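Local coordinates for protein gene product PA4716 (Pseudomonas aeruginosa, PDB 1U0K) that is of unknown function but is probably an isomerase, perhaps an epimerase, at residues A[131-145]-A[185-199]. Numbering follows the deposited sequence.
Sequences ATPDAGTCRWFAEAF and LQEALDKLGAAFVYL
Phe141 and Leu192 carry a buried, apolar helix-to-helix contact: helix 135-144 packs on helix 186-192, roughly antiparallel at 145° with the axes 11.7 Å apart, while Phe145, just beyond the first helix, lies against strand 196-201. The Phe141 ring points into the interface. Its CZ meets Ala188 CB at 3.6 Å, CE1 meets Leu192 CD1 at 3.7 Å, and CE2 reaches both Leu189 CD2 and Val197 CG2. Trp140 closes over it: with CG anti to the backbone N (chi1 -175°), its six-membered ring lies against Ala188 CB, 3.5 Å from CZ3, while CZ3 also stands over the centre of one Phe141 face. In this PhzF-family chain, of the diaminopimelate epimerase clan, the two helices cover strand 196-201 and its parallel neighbour 166-170; Leu167 of the latter also touches Phe141. Farther along, Leu199 CD2 sits over the Phe145 face as a CH-pi contact, 4.3 Å from the ring centroid. Leu185 forks its methyls, CD1 to Phe145 CZ and CD2 to Ala144 CB at 3.6 Å. At the opposite end, Leu192 CD2 rests on Pro133 CB and Ala131 CB, the chain turns away at Gly193 in a Schellman motif, its positive phi suiting glycine, and a water bridges the segments, donating to Leu192 O at 2.7 Å and accepting from Ala131 N at 3.0 Å.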
loop_
_atom_site.group_PDB
_atom_site.type_symbol
_atom_site.label_atom_id
_atom_site.label_comp_id
_atom_site.label_asym_id
_atom_site.label_seq_id
_atom_site.Cartn_x
_atom_site.Cartn_y
_atom_site.Cartn_z
ATOM N N ALA A 131 -13.241 -9.040 -27.295
ATOM C CA ALA A 131 -13.313 -7.945 -28.246
ATOM C C ALA A 131 -11.956 -7.638 -28.857
ATOM O O ALA A 131 -10.907 -7.878 -28.261
ATOM C CB ALA A 131 -13.877 -6.696 -27.582
ATOM N N THR A 132 -12.011 -7.120 -30.077
ATOM C CA THR A 132 -10.862 -6.581 -30.775
ATOM C C THR A 132 -11.152 -5.100 -31.004
ATOM O O THR A 132 -12.078 -4.780 -31.735
ATOM C CB THR A 132 -10.712 -7.298 -32.133
ATOM O OG1 THR A 132 -10.502 -8.700 -31.923
ATOM C CG2 THR A 132 -9.467 -6.847 -32.862
ATOM N N PRO A 133 -10.403 -4.194 -30.374
ATOM C CA PRO A 133 -10.630 -2.765 -30.615
ATOM C C PRO A 133 -10.329 -2.383 -32.056
ATOM O O PRO A 133 -9.402 -2.953 -32.655
ATOM C CB PRO A 133 -9.659 -2.075 -29.655
ATOM C CG PRO A 133 -8.667 -3.086 -29.288
ATOM C CD PRO A 133 -9.325 -4.417 -29.397
ATOM N N ASP A 134 -11.113 -1.454 -32.596
ATOM C CA ASP A 134 -10.862 -0.913 -33.931
ATOM C C ASP A 134 -9.601 -0.051 -33.933
ATOM O O ASP A 134 -8.966 0.162 -32.897
ATOM C CB ASP A 134 -12.098 -0.202 -34.525
ATOM C CG ASP A 134 -12.573 1.000 -33.714
ATOM O OD1 ASP A 134 -11.784 1.605 -32.969
ATOM O OD2 ASP A 134 -13.744 1.417 -33.793
ATOM N N ALA A 135 -9.202 0.409 -35.111
ATOM C CA ALA A 135 -7.920 1.081 -35.262
ATOM C C ALA A 135 -7.835 2.385 -34.464
ATOM O O ALA A 135 -6.809 2.685 -33.857
ATOM C CB ALA A 135 -7.655 1.347 -36.737
ATOM N N GLY A 136 -8.923 3.148 -34.458
ATOM C CA GLY A 136 -8.964 4.401 -33.719
ATOM C C GLY A 136 -8.865 4.186 -32.221
ATOM O O GLY A 136 -8.197 4.940 -31.513
ATOM N N THR A 137 -9.515 3.130 -31.742
ATOM C CA THR A 137 -9.507 2.795 -30.322
ATOM C C THR A 137 -8.128 2.353 -29.855
ATOM O O THR A 137 -7.698 2.713 -28.763
ATOM C CB THR A 137 -10.543 1.693 -30.039
ATOM O OG1 THR A 137 -11.854 2.161 -30.385
ATOM C CG2 THR A 137 -10.628 1.377 -28.542
ATOM N N CYS A 138 -7.431 1.569 -30.677
ATOM C CA CYS A 138 -6.078 1.124 -30.340
ATOM C C CYS A 138 -5.169 2.336 -30.117
ATOM O O CYS A 138 -4.388 2.385 -29.175
ATOM C CB CYS A 138 -5.501 0.234 -31.460
ATOM S SG CYS A 138 -6.324 -1.359 -31.689
ATOM N N ARG A 139 -5.288 3.315 -31.001
ATOM C CA ARG A 139 -4.521 4.552 -30.908
ATOM C C ARG A 139 -4.837 5.337 -29.633
ATOM O O ARG A 139 -3.940 5.871 -28.988
ATOM C CB ARG A 139 -4.810 5.406 -32.146
ATOM C CG ARG A 139 -4.219 6.802 -32.138
ATOM C CD ARG A 139 -4.531 7.568 -33.412
ATOM N NE ARG A 139 -3.955 8.910 -33.416
ATOM C CZ ARG A 139 -4.034 9.762 -34.439
ATOM N NH1 ARG A 139 -4.667 9.423 -35.561
ATOM N NH2 ARG A 139 -3.471 10.963 -34.341
ATOM N N TRP A 140 -6.115 5.389 -29.271
ATOM C CA TRP A 140 -6.541 6.087 -28.061
ATOM C C TRP A 140 -5.893 5.492 -26.811
ATOM O O TRP A 140 -5.408 6.222 -25.954
ATOM C CB TRP A 140 -8.071 6.076 -27.938
ATOM C CG TRP A 140 -8.574 6.882 -26.771
ATOM C CD1 TRP A 140 -8.927 8.205 -26.770
ATOM C CD2 TRP A 140 -8.747 6.424 -25.427
ATOM N NE1 TRP A 140 -9.319 8.590 -25.509
ATOM C CE2 TRP A 140 -9.215 7.517 -24.664
ATOM C CE3 TRP A 140 -8.551 5.194 -24.784
ATOM C CZ2 TRP A 140 -9.496 7.415 -23.302
ATOM C CZ3 TRP A 140 -8.826 5.094 -23.433
ATOM C CH2 TRP A 140 -9.296 6.198 -22.705
ATOM N N PHE A 141 -5.864 4.165 -26.714
ATOM C CA PHE A 141 -5.286 3.512 -25.537
ATOM C C PHE A 141 -3.782 3.761 -25.422
ATOM O O PHE A 141 -3.257 3.934 -24.323
ATOM C CB PHE A 141 -5.604 2.009 -25.534
ATOM C CG PHE A 141 -6.897 1.676 -24.848
ATOM C CD1 PHE A 141 -8.071 1.531 -25.573
ATOM C CD2 PHE A 141 -6.938 1.532 -23.471
ATOM C CE1 PHE A 141 -9.269 1.230 -24.931
ATOM C CE2 PHE A 141 -8.125 1.239 -22.826
ATOM C CZ PHE A 141 -9.293 1.084 -23.556
ATOM N N ALA A 142 -3.090 3.788 -26.557
ATOM C CA ALA A 142 -1.661 4.092 -26.560
ATOM C C ALA A 142 -1.419 5.455 -25.921
ATOM O O ALA A 142 -0.580 5.599 -25.044
ATOM C CB ALA A 142 -1.106 4.056 -27.977
ATOM N N GLU A 143 -2.201 6.445 -26.330
ATOM C CA GLU A 143 -2.045 7.809 -25.824
ATOM C C GLU A 143 -2.501 8.013 -24.376
ATOM O O GLU A 143 -2.038 8.930 -23.691
ATOM C CB GLU A 143 -2.757 8.775 -26.759
ATOM C CG GLU A 143 -2.063 8.865 -28.111
ATOM C CD GLU A 143 -2.986 9.281 -29.237
ATOM O OE1 GLU A 143 -4.184 9.479 -28.972
ATOM O OE2 GLU A 143 -2.510 9.402 -30.385
ATOM N N ALA A 144 -3.394 7.149 -23.905
ATOM C CA ALA A 144 -3.797 7.145 -22.508
ATOM C C ALA A 144 -2.643 6.701 -21.612
ATOM O O ALA A 144 -2.675 6.922 -20.410
ATOM C CB ALA A 144 -5.002 6.235 -22.310
ATOM N N PHE A 145 -1.638 6.056 -22.207
ATOM C CA PHE A 145 -0.413 5.679 -21.510
ATOM C C PHE A 145 0.818 6.453 -22.019
ATOM O O PHE A 145 1.944 5.969 -21.919
ATOM C CB PHE A 145 -0.203 4.161 -21.627
ATOM C CG PHE A 145 -1.100 3.361 -20.726
ATOM C CD1 PHE A 145 -2.377 2.999 -21.134
ATOM C CD2 PHE A 145 -0.676 2.986 -19.464
ATOM C CE1 PHE A 145 -3.208 2.275 -20.295
ATOM C CE2 PHE A 145 -1.506 2.258 -18.624
ATOM C CZ PHE A 145 -2.771 1.904 -19.042
ATOM N N LEU A 185 -9.740 5.399 -17.913
ATOM C CA LEU A 185 -9.900 4.277 -18.836
ATOM C C LEU A 185 -11.237 3.566 -18.691
ATOM O O LEU A 185 -11.540 2.677 -19.469
ATOM C CB LEU A 185 -8.792 3.249 -18.598
ATOM C CG LEU A 185 -7.350 3.751 -18.614
ATOM C CD1 LEU A 185 -6.412 2.643 -18.155
ATOM C CD2 LEU A 185 -6.969 4.249 -19.997
ATOM N N GLN A 186 -12.037 3.950 -17.699
ATOM C CA GLN A 186 -13.195 3.150 -17.308
ATOM C C GLN A 186 -14.197 2.913 -18.429
ATOM O O GLN A 186 -14.542 1.766 -18.711
ATOM C CB GLN A 186 -13.914 3.781 -16.111
ATOM C CG GLN A 186 -14.932 2.862 -15.463
ATOM C CD GLN A 186 -14.355 1.500 -15.164
ATOM O OE1 GLN A 186 -13.515 1.362 -14.272
ATOM N NE2 GLN A 186 -14.775 0.493 -15.923
ATOM N N GLU A 187 -14.672 3.981 -19.060
ATOM C CA GLU A 187 -15.721 3.849 -20.075
ATOM C C GLU A 187 -15.196 3.258 -21.392
ATOM O O GLU A 187 -15.935 2.578 -22.098
ATOM C CB GLU A 187 -16.444 5.180 -20.310
ATOM C CG GLU A 187 -15.641 6.240 -21.038
ATOM C CD GLU A 187 -16.456 7.490 -21.339
ATOM O OE1 GLU A 187 -17.307 7.872 -20.501
ATOM O OE2 GLU A 187 -16.237 8.100 -22.416
ATOM N N ALA A 188 -13.929 3.515 -21.710
ATOM C CA ALA A 188 -13.283 2.905 -22.876
ATOM C C ALA A 188 -13.161 1.395 -22.694
ATOM O O ALA A 188 -13.436 0.622 -23.613
ATOM C CB ALA A 188 -11.910 3.519 -23.109
ATOM N N LEU A 189 -12.751 0.980 -21.501
ATOM C CA LEU A 189 -12.639 -0.434 -21.177
ATOM C C LEU A 189 -14.024 -1.090 -21.120
ATOM O O LEU A 189 -14.175 -2.238 -21.528
ATOM C CB LEU A 189 -11.872 -0.640 -19.865
ATOM C CG LEU A 189 -10.348 -0.461 -19.919
ATOM C CD1 LEU A 189 -9.759 -0.454 -18.516
ATOM C CD2 LEU A 189 -9.684 -1.549 -20.758
ATOM N N ASP A 190 -15.027 -0.350 -20.642
ATOM C CA ASP A 190 -16.410 -0.847 -20.583
ATOM C C ASP A 190 -16.927 -1.251 -21.952
ATOM O O ASP A 190 -17.589 -2.274 -22.085
ATOM C CB ASP A 190 -17.361 0.214 -20.023
ATOM C CG ASP A 190 -17.232 0.395 -18.526
ATOM O OD1 ASP A 190 -16.577 -0.440 -17.858
ATOM O OD2 ASP A 190 -17.767 1.363 -17.936
ATOM N N LYS A 191 -16.647 -0.427 -22.956
ATOM C CA LYS A 191 -17.067 -0.711 -24.324
ATOM C C LYS A 191 -16.497 -2.046 -24.816
ATOM O O LYS A 191 -17.155 -2.761 -25.567
ATOM C CB LYS A 191 -16.640 0.422 -25.269
ATOM C CG LYS A 191 -17.453 1.699 -25.116
ATOM C CD LYS A 191 -17.085 2.728 -26.188
ATOM C CE LYS A 191 -17.534 4.133 -25.802
ATOM N NZ LYS A 191 -16.690 5.189 -26.431
ATOM N N LEU A 192 -15.285 -2.378 -24.374
ATOM C CA LEU A 192 -14.588 -3.595 -24.801
ATOM C C LEU A 192 -14.802 -4.827 -23.914
ATOM O O LEU A 192 -14.269 -5.905 -24.196
ATOM C CB LEU A 192 -13.094 -3.302 -24.894
ATOM C CG LEU A 192 -12.735 -2.200 -25.888
ATOM C CD1 LEU A 192 -11.298 -1.763 -25.703
ATOM C CD2 LEU A 192 -12.991 -2.681 -27.320
ATOM N N GLY A 193 -15.573 -4.677 -22.841
ATOM C CA GLY A 193 -15.790 -5.763 -21.898
ATOM C C GLY A 193 -14.543 -6.131 -21.112
ATOM O O GLY A 193 -14.358 -7.278 -20.719
ATOM N N ALA A 194 -13.688 -5.141 -20.867
ATOM C CA ALA A 194 -12.413 -5.359 -20.195
ATOM C C ALA A 194 -12.366 -4.606 -18.867
ATOM O O ALA A 194 -12.951 -3.535 -18.728
ATOM C CB ALA A 194 -11.261 -4.911 -21.095
ATOM N N ALA A 195 -11.667 -5.188 -17.908
ATOM C CA ALA A 195 -11.524 -4.611 -16.568
ATOM C C ALA A 195 -10.255 -3.782 -16.409
ATOM O O ALA A 195 -10.282 -2.738 -15.752
ATOM C CB ALA A 195 -11.543 -5.711 -15.534
ATOM N N PHE A 196 -9.145 -4.265 -16.980
ATOM C CA PHE A 196 -7.841 -3.602 -16.867
ATOM C C PHE A 196 -7.046 -3.699 -18.158
ATOM O O PHE A 196 -7.293 -4.585 -18.972
ATOM C CB PHE A 196 -7.002 -4.258 -15.782
ATOM C CG PHE A 196 -7.580 -4.116 -14.406
ATOM C CD1 PHE A 196 -8.294 -5.156 -13.829
ATOM C CD2 PHE A 196 -7.434 -2.925 -13.707
ATOM C CE1 PHE A 196 -8.836 -5.015 -12.562
ATOM C CE2 PHE A 196 -7.974 -2.782 -12.439
ATOM C CZ PHE A 196 -8.678 -3.822 -11.874
ATOM N N VAL A 197 -6.078 -2.800 -18.306
ATOM C CA VAL A 197 -5.116 -2.823 -19.408
ATOM C C VAL A 197 -3.818 -3.472 -18.925
ATOM O O VAL A 197 -3.332 -3.174 -17.822
ATOM C CB VAL A 197 -4.775 -1.399 -19.911
ATOM C CG1 VAL A 197 -3.657 -1.446 -20.957
ATOM C CG2 VAL A 197 -5.993 -0.716 -20.493
ATOM N N TYR A 198 -3.264 -4.353 -19.755
ATOM C CA TYR A 198 -1.952 -4.946 -19.526
ATOM C C TYR A 198 -1.059 -4.616 -20.733
ATOM O O TYR A 198 -1.308 -5.087 -21.841
ATOM C CB TYR A 198 -2.076 -6.460 -19.334
ATOM C CG TYR A 198 -0.841 -7.123 -18.773
ATOM C CD1 TYR A 198 -0.657 -7.255 -17.404
ATOM C CD2 TYR A 198 0.144 -7.630 -19.611
ATOM C CE1 TYR A 198 0.478 -7.872 -16.879
ATOM C CE2 TYR A 198 1.286 -8.248 -19.101
ATOM C CZ TYR A 198 1.455 -8.361 -17.730
ATOM O OH TYR A 198 2.594 -8.969 -17.230
ATOM N N LEU A 199 -0.052 -3.779 -20.515
ATOM C CA LEU A 199 0.914 -3.443 -21.568
ATOM C C LEU A 199 1.873 -4.603 -21.755
ATOM O O LEU A 199 2.398 -5.132 -20.780
ATOM C CB LEU A 199 1.701 -2.184 -21.219
ATOM C CG LEU A 199 0.915 -0.911 -20.893
ATOM C CD1 LEU A 199 1.865 0.258 -20.691
ATOM C CD2 LEU A 199 -0.098 -0.598 -21.977
HETATM O O HOH W 1 -14.552 -8.574 -24.678
#